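Local coordinates for protein alpha-amylase (Eisenia fetida, PDB 6M4K) that probably hydrolyses internal alpha-1,4-glucosidic linkages of starch-like polysaccharides, as a cold-active, calcium-binding member of glycoside hydrolase family 13, at residues V297-H302 and N323-A328; F331-D336 and V340-S345; N105-G110 and P129-G134. One frame throughout, in Å; residues are numbered along the deposited sequence.

Interaction 1: residues V297-H302 and N323-A328; sequences VFIDNH and NMYKIA. With SO4 (sulfate ion), chain F.
Ile299 and Ala328 mark the closest backbone approach, 7.1 Å between their CA atoms, where the loop leaving strand 295-297 runs against helix 322-334. Two neighbouring loop residues divide the work between apolar packing and a polar bond. The CD1 branch of Ile299 comes to 4.0 Å from the CB of Ala328, while its CG2 meets Tyr325 obliquely, 3.7 Å from CE1, as the two side chains pass in opposite directions. With CG anti to the backbone N (chi1 -171°), the Tyr325 ring leaves the helix so that its hydroxyl reaches the loop. There OH donates to Asp300 OD1 over 2.6 Å. The acceptor sits at the ring edge, in the plane of the ring; the hydroxyl takes the syn side of the carboxylate, 27° out of the carboxylate plane, and the two flat groups are almost perpendicular. Gln305 binds the other oxygen, OD2, so this buried carboxylate is held at both oxygens. At the start of the helix, Asn323 N donates to sulfate O3 over 3.0 Å. Met324 N donates to sulfate O1 over 2.9 Å. The anion, probably from the crystallisation liquor, may profit from the partly positive helix start. The loop after the seventh strand, 295-297, thus packs on helix 322-334 outside it, an arrangement of the (beta/alpha)8, or TIM, barrel, the catalytic fold of family 13.

Interaction 2: residues F331-D336 and V340-S345; sequences FELAWD and VRLMSS
Glu332 and Leu333, near the end of helix 322-334, pack on Val340 and Leu342 where the chain returns to the last strand of the TIM barrel. One methyl of Val340 touches both helix residues: its CG1 lies 3.4 Å from Glu332 OE2 and 3.8 Å from Leu333 CD2, with the Leu333 and Val340 side chains about at right angles. Leu342 adds its CD2 methyl, 3.9 Å from the same carboxylate oxygen. The extended Glu332 chain, its CG anti to the backbone N (chi1 161°), carries the acid into this apolar layer. His261 binds OE1, and a water lies within hydrogen-bonding distance of both Glu332 OE2 (2.6 Å) and Arg341 O (2.8 Å); no direct hydrogen bond crosses the two segments. Further out, Val340 and Leu342 form backbone bonds with Ile19 of strand 19-22, which close the barrel between its eighth and first strands. Leu333 also touches Met394 and Val395 of helix 389-401. Trp335, the first residue to leave helical geometry, hydrogen-bonds through NE1 to Phe283 O, and Phe331 CZ rests 3.5 Å above one face of its indole, offset toward the rim.

Interaction 3: residues N105-G110 and P129-G134; sequences NHMTGG and PGVPYG. With CA (calcium ion), chain B.
Met107 reaches across to Tyr133 and Val131 in domain B, the loop-rich excursion that family 13 amylases insert after the third barrel strand. From CB, which is directed at segment 129-134, the chain bends at both chi2 (-59°) and chi3 (-75°), and each further atom finds a partner. CG lies 4.0 Å from Tyr133 CD2. SD follows at 3.6 Å from Tyr133 CE2; it stands at the ring edge, 81° off the normal, which makes this an edge-on Met-aromatic contact. CE then meets Val131 CG2 tip to tip at 4.0 Å. The other Val131 methyl, CG1, sits 3.6 Å above the centre of one face of the Tyr133 ring, so that Val131 links the thioether to the aromatic face. Tyr133 is further fixed by a hydrogen bond between its hydroxyl and that of Tyr72, and with Val131 it packs on Val181 of helix 176-192. Two residues before Met107, Asn105 binds the calcium ion, together with the backbone O atoms of Arg161 and His204, the Asp170 carboxylate and three waters. Its ND2 donates to His106 ND1 in the plane of the imidazole, which helps to hold the amide rotation, with Asn105 OD1 on the calcium at 2.4 Å. One of the calcium waters also donates a hydrogen bond to the backbone, 2.7 Å from Asn105 O.

Along the chain interaction 3 comes first, followed by interaction 1 and then interaction 2, all within the family 13 catalytic region. Interactions 1 and 2 are neighbours, their centres 7 Å apart: they share helix 322-334, using successive parts of it, and involve the end of the seventh strand with the loop after it, and the eighth strand. A probable hydrogen bond from Arg341 N to Val297 O joins them directly. Together they pack one helix against the part of the barrel where its last strands meet the first. Interaction 3 lies about 35 Å from both, between centres, in the excursion after strand 97-102, beside the calcium ion that lies between it and the barrel.

Interaction 1: residues V297-H302 and N323-A328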
loop_
_atom_site.group_PDB
_atom_site.type_symbol
_atom_site.label_atom_id
_atom_site.label_comp_id
_atom_site.label_asym_id
_atom_site.label_seq_id
_atom_site.Cartn_x
_atom_site.Cartn_y
_atom_site.Cartn_z
ATOM N N VAL A 297 -1.437 -6.413 -2.139
ATOM C CA VAL A 297 -1.391 -5.950 -3.521
ATOM C C VAL A 297 -1.764 -4.471 -3.581
ATOM O O VAL A 297 -2.438 -3.932 -2.702
ATOM C CB VAL A 297 -2.268 -6.799 -4.477
ATOM C CG1 VAL A 297 -1.881 -8.272 -4.379
ATOM C CG2 VAL A 297 -3.748 -6.640 -4.171
ATOM N N PHE A 298 -1.311 -3.822 -4.654
ATOM C CA PHE A 298 -1.417 -2.368 -4.787
ATOM C C PHE A 298 -0.942 -1.985 -6.182
ATOM O O PHE A 298 -0.077 -2.650 -6.761
ATOM C CB PHE A 298 -0.570 -1.635 -3.717
ATOM C CG PHE A 298 0.848 -2.131 -3.642
ATOM C CD1 PHE A 298 1.148 -3.277 -2.916
ATOM C CD2 PHE A 298 1.878 -1.499 -4.329
ATOM C CE1 PHE A 298 2.440 -3.783 -2.871
ATOM C CE2 PHE A 298 3.187 -1.993 -4.264
ATOM C CZ PHE A 298 3.461 -3.144 -3.538
ATOM N N ILE A 299 -1.507 -0.894 -6.711
ATOM C CA ILE A 299 -1.081 -0.403 -8.020
ATOM C C ILE A 299 0.263 0.310 -7.928
ATOM O O ILE A 299 1.155 0.086 -8.761
ATOM C CB ILE A 299 -2.176 0.476 -8.649
ATOM C CG1 ILE A 299 -3.463 -0.343 -8.822
ATOM C CG2 ILE A 299 -1.703 1.076 -9.987
ATOM C CD1 ILE A 299 -3.300 -1.657 -9.595
ATOM N N ASP A 300 0.423 1.177 -6.925
ATOM C CA ASP A 300 1.676 1.889 -6.704
ATOM C C ASP A 300 1.889 2.049 -5.208
ATOM O O ASP A 300 0.963 1.884 -4.410
ATOM C CB ASP A 300 1.749 3.253 -7.450
ATOM C CG ASP A 300 0.771 4.295 -6.923
ATOM O OD1 ASP A 300 -0.311 3.943 -6.404
ATOM O OD2 ASP A 300 1.073 5.510 -7.069
ATOM N N ASN A 301 3.128 2.359 -4.829
ATOM C CA ASN A 301 3.467 2.725 -3.460
ATOM C C ASN A 301 4.300 4.009 -3.483
ATOM O O ASN A 301 4.550 4.602 -4.545
ATOM C CB ASN A 301 4.128 1.568 -2.687
ATOM C CG ASN A 301 5.589 1.360 -3.050
ATOM O OD1 ASN A 301 6.096 1.930 -4.022
ATOM N ND2 ASN A 301 6.282 0.536 -2.259
ATOM N N HIS A 302 4.752 4.431 -2.303
ATOM C CA HIS A 302 5.422 5.723 -2.200
ATOM C C HIS A 302 6.770 5.715 -2.907
ATOM O O HIS A 302 7.225 6.761 -3.389
ATOM C CB HIS A 302 5.555 6.114 -0.723
ATOM C CG HIS A 302 6.440 5.206 0.070
ATOM N ND1 HIS A 302 5.999 4.023 0.629
ATOM C CD2 HIS A 302 7.749 5.316 0.401
ATOM C CE1 HIS A 302 7.003 3.442 1.262
ATOM N NE2 HIS A 302 8.074 4.201 1.133
ATOM N N ASN A 323 -6.286 8.588 -15.544
ATOM C CA ASN A 323 -7.316 7.788 -16.198
ATOM C C ASN A 323 -6.942 6.312 -16.205
ATOM O O ASN A 323 -7.755 5.449 -15.857
ATOM C CB ASN A 323 -7.566 8.292 -17.622
ATOM C CG ASN A 323 -8.889 7.820 -18.175
ATOM O OD1 ASN A 323 -9.933 7.974 -17.535
ATOM N ND2 ASN A 323 -8.856 7.221 -19.361
ATOM N N MET A 324 -5.708 6.008 -16.602
ATOM C CA MET A 324 -5.244 4.624 -16.587
ATOM C C MET A 324 -5.152 4.086 -15.165
ATOM O O MET A 324 -5.441 2.911 -14.922
ATOM C CB MET A 324 -3.877 4.544 -17.251
ATOM C CG MET A 324 -3.929 4.738 -18.761
ATOM S SD MET A 324 -2.342 4.382 -19.540
ATOM C CE MET A 324 -1.393 5.761 -18.960
ATOM N N TYR A 325 -4.728 4.924 -14.223
ATOM C CA TYR A 325 -4.639 4.511 -12.824
ATOM C C TYR A 325 -5.992 4.082 -12.281
ATOM O O TYR A 325 -6.088 3.098 -11.535
ATOM C CB TYR A 325 -4.132 5.703 -12.036
ATOM C CG TYR A 325 -3.762 5.488 -10.590
ATOM C CD1 TYR A 325 -2.694 4.675 -10.224
ATOM C CD2 TYR A 325 -4.420 6.181 -9.588
ATOM C CE1 TYR A 325 -2.320 4.533 -8.889
ATOM C CE2 TYR A 325 -4.054 6.044 -8.261
ATOM C CZ TYR A 325 -3.013 5.216 -7.920
ATOM O OH TYR A 325 -2.657 5.133 -6.596
ATOM N N LYS A 326 -7.050 4.801 -12.638
ATOM C CA LYS A 326 -8.380 4.416 -12.188
ATOM C C LYS A 326 -8.818 3.103 -12.820
ATOM O O LYS A 326 -9.509 2.303 -12.178
ATOM C CB LYS A 326 -9.388 5.520 -12.500
ATOM C CG LYS A 326 -9.246 6.734 -11.604
ATOM C CD LYS A 326 -10.270 7.792 -11.968
ATOM C CE LYS A 326 -9.850 8.555 -13.199
ATOM N NZ LYS A 326 -10.821 9.651 -13.498
ATOM N N ILE A 327 -8.460 2.873 -14.086
ATOM C CA ILE A 327 -8.793 1.600 -14.723
ATOM C C ILE A 327 -8.116 0.446 -13.991
ATOM O O ILE A 327 -8.747 -0.565 -13.662
ATOM C CB ILE A 327 -8.412 1.625 -16.213
ATOM C CG1 ILE A 327 -9.297 2.619 -16.963
ATOM C CG2 ILE A 327 -8.547 0.229 -16.811
ATOM C CD1 ILE A 327 -8.827 2.885 -18.391
ATOM N N ALA A 328 -6.812 0.575 -13.750
ATOM C CA ALA A 328 -6.071 -0.483 -13.069
ATOM C C ALA A 328 -6.609 -0.717 -11.663
ATOM O O ALA A 328 -6.733 -1.867 -11.225
ATOM C CB ALA A 328 -4.590 -0.115 -13.013
HETATM S S SO4 F . -3.867 9.283 -18.448
HETATM O O1 SO4 F . -3.913 7.939 -17.877
HETATM O O2 SO4 F . -4.265 9.196 -19.850
HETATM O O3 SO4 F . -4.802 10.135 -17.710
HETATM O O4 SO4 F . -2.518 9.832 -18.337
#

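Interaction 2: residues F331-D336 and V340-S345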
loop_
_atom_site.group_PDB
_atom_site.type_symbol
_atom_site.label_atom_id
_atom_site.label_comp_id
_atom_site.label_asym_id
_atom_site.label_seq_id
_atom_site.Cartn_x
_atom_site.Cartn_y
_atom_site.Cartn_z
ATOM N N PHE A 331 -10.037 -2.518 -11.794
ATOM C CA PHE A 331 -9.830 -3.944 -12.007
ATOM C C PHE A 331 -9.381 -4.634 -10.725
ATOM O O PHE A 331 -9.932 -5.674 -10.342
ATOM C CB PHE A 331 -8.826 -4.206 -13.134
ATOM C CG PHE A 331 -8.551 -5.669 -13.316
ATOM C CD1 PHE A 331 -9.435 -6.459 -14.030
ATOM C CD2 PHE A 331 -7.455 -6.267 -12.709
ATOM C CE1 PHE A 331 -9.217 -7.812 -14.169
ATOM C CE2 PHE A 331 -7.243 -7.633 -12.829
ATOM C CZ PHE A 331 -8.120 -8.402 -13.566
ATOM N N GLU A 332 -8.362 -4.082 -10.066
ATOM C CA GLU A 332 -7.818 -4.702 -8.859
ATOM C C GLU A 332 -8.885 -4.867 -7.781
ATOM O O GLU A 332 -8.915 -5.885 -7.078
ATOM C CB GLU A 332 -6.655 -3.845 -8.365
ATOM C CG GLU A 332 -6.245 -4.050 -6.932
ATOM C CD GLU A 332 -5.280 -2.980 -6.513
ATOM O OE1 GLU A 332 -4.079 -3.242 -6.581
ATOM O OE2 GLU A 332 -5.743 -1.866 -6.149
ATOM N N LEU A 333 -9.779 -3.887 -7.649
ATOM C CA LEU A 333 -10.817 -3.912 -6.623
ATOM C C LEU A 333 -11.953 -4.850 -6.995
ATOM O O LEU A 333 -12.589 -5.420 -6.104
ATOM C CB LEU A 333 -11.357 -2.498 -6.396
ATOM C CG LEU A 333 -10.431 -1.617 -5.547
ATOM C CD1 LEU A 333 -10.840 -0.162 -5.648
ATOM C CD2 LEU A 333 -10.463 -2.072 -4.086
ATOM N N ALA A 334 -12.241 -5.002 -8.288
ATOM C CA ALA A 334 -13.308 -5.894 -8.720
ATOM C C ALA A 334 -12.873 -7.347 -8.761
ATOM O O ALA A 334 -13.731 -8.234 -8.704
ATOM C CB ALA A 334 -13.781 -5.491 -10.119
ATOM N N TRP A 335 -11.582 -7.608 -8.894
ATOM C CA TRP A 335 -11.037 -8.954 -8.965
ATOM C C TRP A 335 -11.008 -9.565 -7.565
ATOM O O TRP A 335 -11.400 -8.947 -6.576
ATOM C CB TRP A 335 -9.633 -8.902 -9.570
ATOM C CG TRP A 335 -9.123 -10.131 -10.276
ATOM C CD1 TRP A 335 -8.000 -10.849 -9.963
ATOM C CD2 TRP A 335 -9.668 -10.733 -11.455
ATOM N NE1 TRP A 335 -7.824 -11.868 -10.866
ATOM C CE2 TRP A 335 -8.837 -11.817 -11.791
ATOM C CE3 TRP A 335 -10.786 -10.464 -12.255
ATOM C CZ2 TRP A 335 -9.085 -12.628 -12.894
ATOM C CZ3 TRP A 335 -11.026 -11.259 -13.350
ATOM C CH2 TRP A 335 -10.188 -12.336 -13.657
ATOM N N ASP A 336 -10.569 -10.819 -7.482
ATOM C CA ASP A 336 -10.392 -11.497 -6.195
ATOM C C ASP A 336 -8.958 -12.000 -6.161
ATOM O O ASP A 336 -8.661 -13.095 -6.649
ATOM C CB ASP A 336 -11.393 -12.624 -6.014
ATOM C CG ASP A 336 -11.302 -13.267 -4.642
ATOM O OD1 ASP A 336 -10.663 -12.678 -3.745
ATOM O OD2 ASP A 336 -11.873 -14.359 -4.455
ATOM N N VAL A 340 -5.984 -5.758 -0.691
ATOM C CA VAL A 340 -5.794 -4.543 -1.493
ATOM C C VAL A 340 -5.478 -3.343 -0.610
ATOM O O VAL A 340 -6.219 -3.033 0.333
ATOM C CB VAL A 340 -7.032 -4.249 -2.348
ATOM C CG1 VAL A 340 -6.853 -2.918 -3.093
ATOM C CG2 VAL A 340 -7.293 -5.398 -3.325
ATOM N N ARG A 341 -4.389 -2.647 -0.949
ATOM C CA ARG A 341 -4.030 -1.370 -0.351
ATOM C C ARG A 341 -4.057 -0.306 -1.443
ATOM O O ARG A 341 -3.491 -0.503 -2.526
ATOM C CB ARG A 341 -2.626 -1.452 0.260
ATOM C CG ARG A 341 -2.164 -0.154 0.919
ATOM C CD ARG A 341 -0.712 -0.231 1.379
ATOM N NE ARG A 341 0.201 -0.349 0.243
ATOM C CZ ARG A 341 1.470 -0.754 0.321
ATOM N NH1 ARG A 341 2.002 -1.077 1.487
ATOM N NH2 ARG A 341 2.220 -0.836 -0.777
ATOM N N LEU A 342 -4.728 0.808 -1.172
ATOM C CA LEU A 342 -4.705 1.969 -2.060
ATOM C C LEU A 342 -3.709 3.000 -1.546
ATOM O O LEU A 342 -3.727 3.357 -0.364
ATOM C CB LEU A 342 -6.082 2.634 -2.128
ATOM C CG LEU A 342 -7.293 1.776 -2.486
ATOM C CD1 LEU A 342 -8.508 2.653 -2.750
ATOM C CD2 LEU A 342 -7.011 0.907 -3.691
ATOM N N MET A 343 -2.858 3.485 -2.438
ATOM C CA MET A 343 -1.998 4.612 -2.119
ATOM C C MET A 343 -2.829 5.886 -1.979
ATOM O O MET A 343 -3.829 6.083 -2.676
ATOM C CB MET A 343 -0.996 4.785 -3.265
ATOM C CG MET A 343 -0.009 5.931 -3.095
ATOM S SD MET A 343 0.997 5.654 -1.632
ATOM C CE MET A 343 1.862 7.229 -1.579
ATOM N N SER A 344 -2.416 6.757 -1.065
ATOM C CA SER A 344 -2.964 8.106 -0.974
ATOM C C SER A 344 -1.793 9.075 -0.912
ATOM O O SER A 344 -0.976 9.008 0.013
ATOM C CB SER A 344 -3.894 8.271 0.232
ATOM O OG SER A 344 -4.693 9.434 0.070
ATOM N N SER A 345 -1.711 9.962 -1.908
ATOM C CA SER A 345 -0.481 10.679 -2.222
ATOM C C SER A 345 -0.586 12.179 -1.976
ATOM O O SER A 345 -1.671 12.749 -1.828
ATOM C CB SER A 345 -0.136 10.497 -3.702
ATOM O OG SER A 345 -0.160 9.132 -4.066
HETATM O O HOH W 1 -3.961 -0.151 -5.254
#

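Interaction 3: residues N105-G110 and P129-G134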
loop_
_atom_site.group_PDB
_atom_site.type_symbol
_atom_site.label_atom_id
_atom_site.label_comp_id
_atom_site.label_asym_id
_atom_site.label_seq_id
_atom_site.Cartn_x
_atom_site.Cartn_y
_atom_site.Cartn_z
ATOM N N ASN A 105 15.348 -2.789 9.685
ATOM C CA ASN A 105 16.570 -3.290 9.065
ATOM C C ASN A 105 17.794 -2.454 9.409
ATOM O O ASN A 105 18.915 -2.974 9.393
ATOM C CB ASN A 105 16.388 -3.342 7.548
ATOM C CG ASN A 105 17.653 -3.725 6.811
ATOM O OD1 ASN A 105 18.112 -4.869 6.868
ATOM N ND2 ASN A 105 18.204 -2.773 6.086
ATOM N N HIS A 106 17.613 -1.167 9.690
ATOM C CA HIS A 106 18.729 -0.238 9.709
ATOM C C HIS A 106 18.371 0.944 10.586
ATOM O O HIS A 106 17.232 1.104 11.035
ATOM C CB HIS A 106 19.029 0.220 8.289
ATOM C CG HIS A 106 17.823 0.722 7.559
ATOM N ND1 HIS A 106 17.125 -0.050 6.653
ATOM C CD2 HIS A 106 17.183 1.913 7.620
ATOM C CE1 HIS A 106 16.111 0.656 6.179
ATOM N NE2 HIS A 106 16.123 1.851 6.749
ATOM N N MET A 107 19.388 1.766 10.840
ATOM C CA MET A 107 19.204 3.058 11.491
ATOM C C MET A 107 19.397 4.171 10.462
ATOM O O MET A 107 18.645 4.245 9.485
ATOM C CB MET A 107 20.115 3.177 12.719
ATOM C CG MET A 107 19.813 2.157 13.809
ATOM S SD MET A 107 18.124 2.215 14.464
ATOM C CE MET A 107 18.204 3.686 15.503
ATOM N N THR A 108 20.390 5.035 10.639
ATOM C CA THR A 108 20.640 6.095 9.671
ATOM C C THR A 108 21.764 5.700 8.727
ATOM O O THR A 108 22.447 4.687 8.916
ATOM C CB THR A 108 21.037 7.407 10.363
ATOM O OG1 THR A 108 22.315 7.240 11.011
ATOM C CG2 THR A 108 19.996 7.815 11.375
ATOM N N GLY A 109 21.974 6.544 7.718
ATOM C CA GLY A 109 23.210 6.537 6.967
ATOM C C GLY A 109 24.325 7.207 7.749
ATOM O O GLY A 109 24.244 7.407 8.965
ATOM N N GLY A 110 25.386 7.561 7.029
ATOM C CA GLY A 110 26.500 8.256 7.641
ATOM C C GLY A 110 26.139 9.663 8.080
ATOM O O GLY A 110 25.082 10.218 7.768
ATOM N N PRO A 129 22.286 6.798 21.055
ATOM C CA PRO A 129 22.065 6.741 22.508
ATOM C C PRO A 129 20.605 6.713 22.922
ATOM O O PRO A 129 20.323 6.384 24.080
ATOM C CB PRO A 129 22.763 8.008 23.022
ATOM C CG PRO A 129 23.768 8.344 21.964
ATOM C CD PRO A 129 23.112 7.955 20.668
ATOM N N GLY A 130 19.671 7.035 22.027
ATOM C CA GLY A 130 18.263 6.966 22.376
ATOM C C GLY A 130 17.690 5.569 22.413
ATOM O O GLY A 130 16.561 5.398 22.885
ATOM N N VAL A 131 18.443 4.576 21.948
ATOM C CA VAL A 131 17.966 3.193 21.928
ATOM C C VAL A 131 18.274 2.433 23.236
ATOM O O VAL A 131 17.339 2.025 23.924
ATOM C CB VAL A 131 18.383 2.455 20.634
ATOM C CG1 VAL A 131 17.988 0.999 20.704
ATOM C CG2 VAL A 131 17.775 3.131 19.408
ATOM N N PRO A 132 19.564 2.253 23.605
ATOM C CA PRO A 132 20.817 2.586 22.919
ATOM C C PRO A 132 21.328 1.449 22.018
ATOM O O PRO A 132 21.160 0.258 22.343
ATOM C CB PRO A 132 21.788 2.804 24.083
ATOM C CG PRO A 132 21.337 1.802 25.100
ATOM C CD PRO A 132 19.821 1.748 24.973
ATOM N N TYR A 133 21.957 1.828 20.904
ATOM C CA TYR A 133 22.733 0.923 20.069
ATOM C C TYR A 133 24.145 1.472 19.931
ATOM O O TYR A 133 24.340 2.693 19.891
ATOM C CB TYR A 133 22.185 0.865 18.643
ATOM C CG TYR A 133 20.900 0.093 18.378
ATOM C CD1 TYR A 133 20.667 -1.157 18.941
ATOM C CD2 TYR A 133 19.953 0.606 17.491
ATOM C CE1 TYR A 133 19.498 -1.869 18.647
ATOM C CE2 TYR A 133 18.791 -0.092 17.186
ATOM C CZ TYR A 133 18.578 -1.328 17.768
ATOM O OH TYR A 133 17.434 -2.036 17.469
ATOM N N GLY A 134 25.115 0.558 19.813
ATOM C CA GLY A 134 26.481 0.883 19.460
ATOM C C GLY A 134 26.978 -0.051 18.372
ATOM O O GLY A 134 26.208 -0.847 17.832
HETATM CA CA CA B . 20.145 -6.180 6.788
HETATM O O HOH W 2 19.638 -5.617 9.163
HETATM O O HOH W 3 20.892 -5.440 4.443
HETATM O O HOH W 4 20.220 -8.298 8.144
#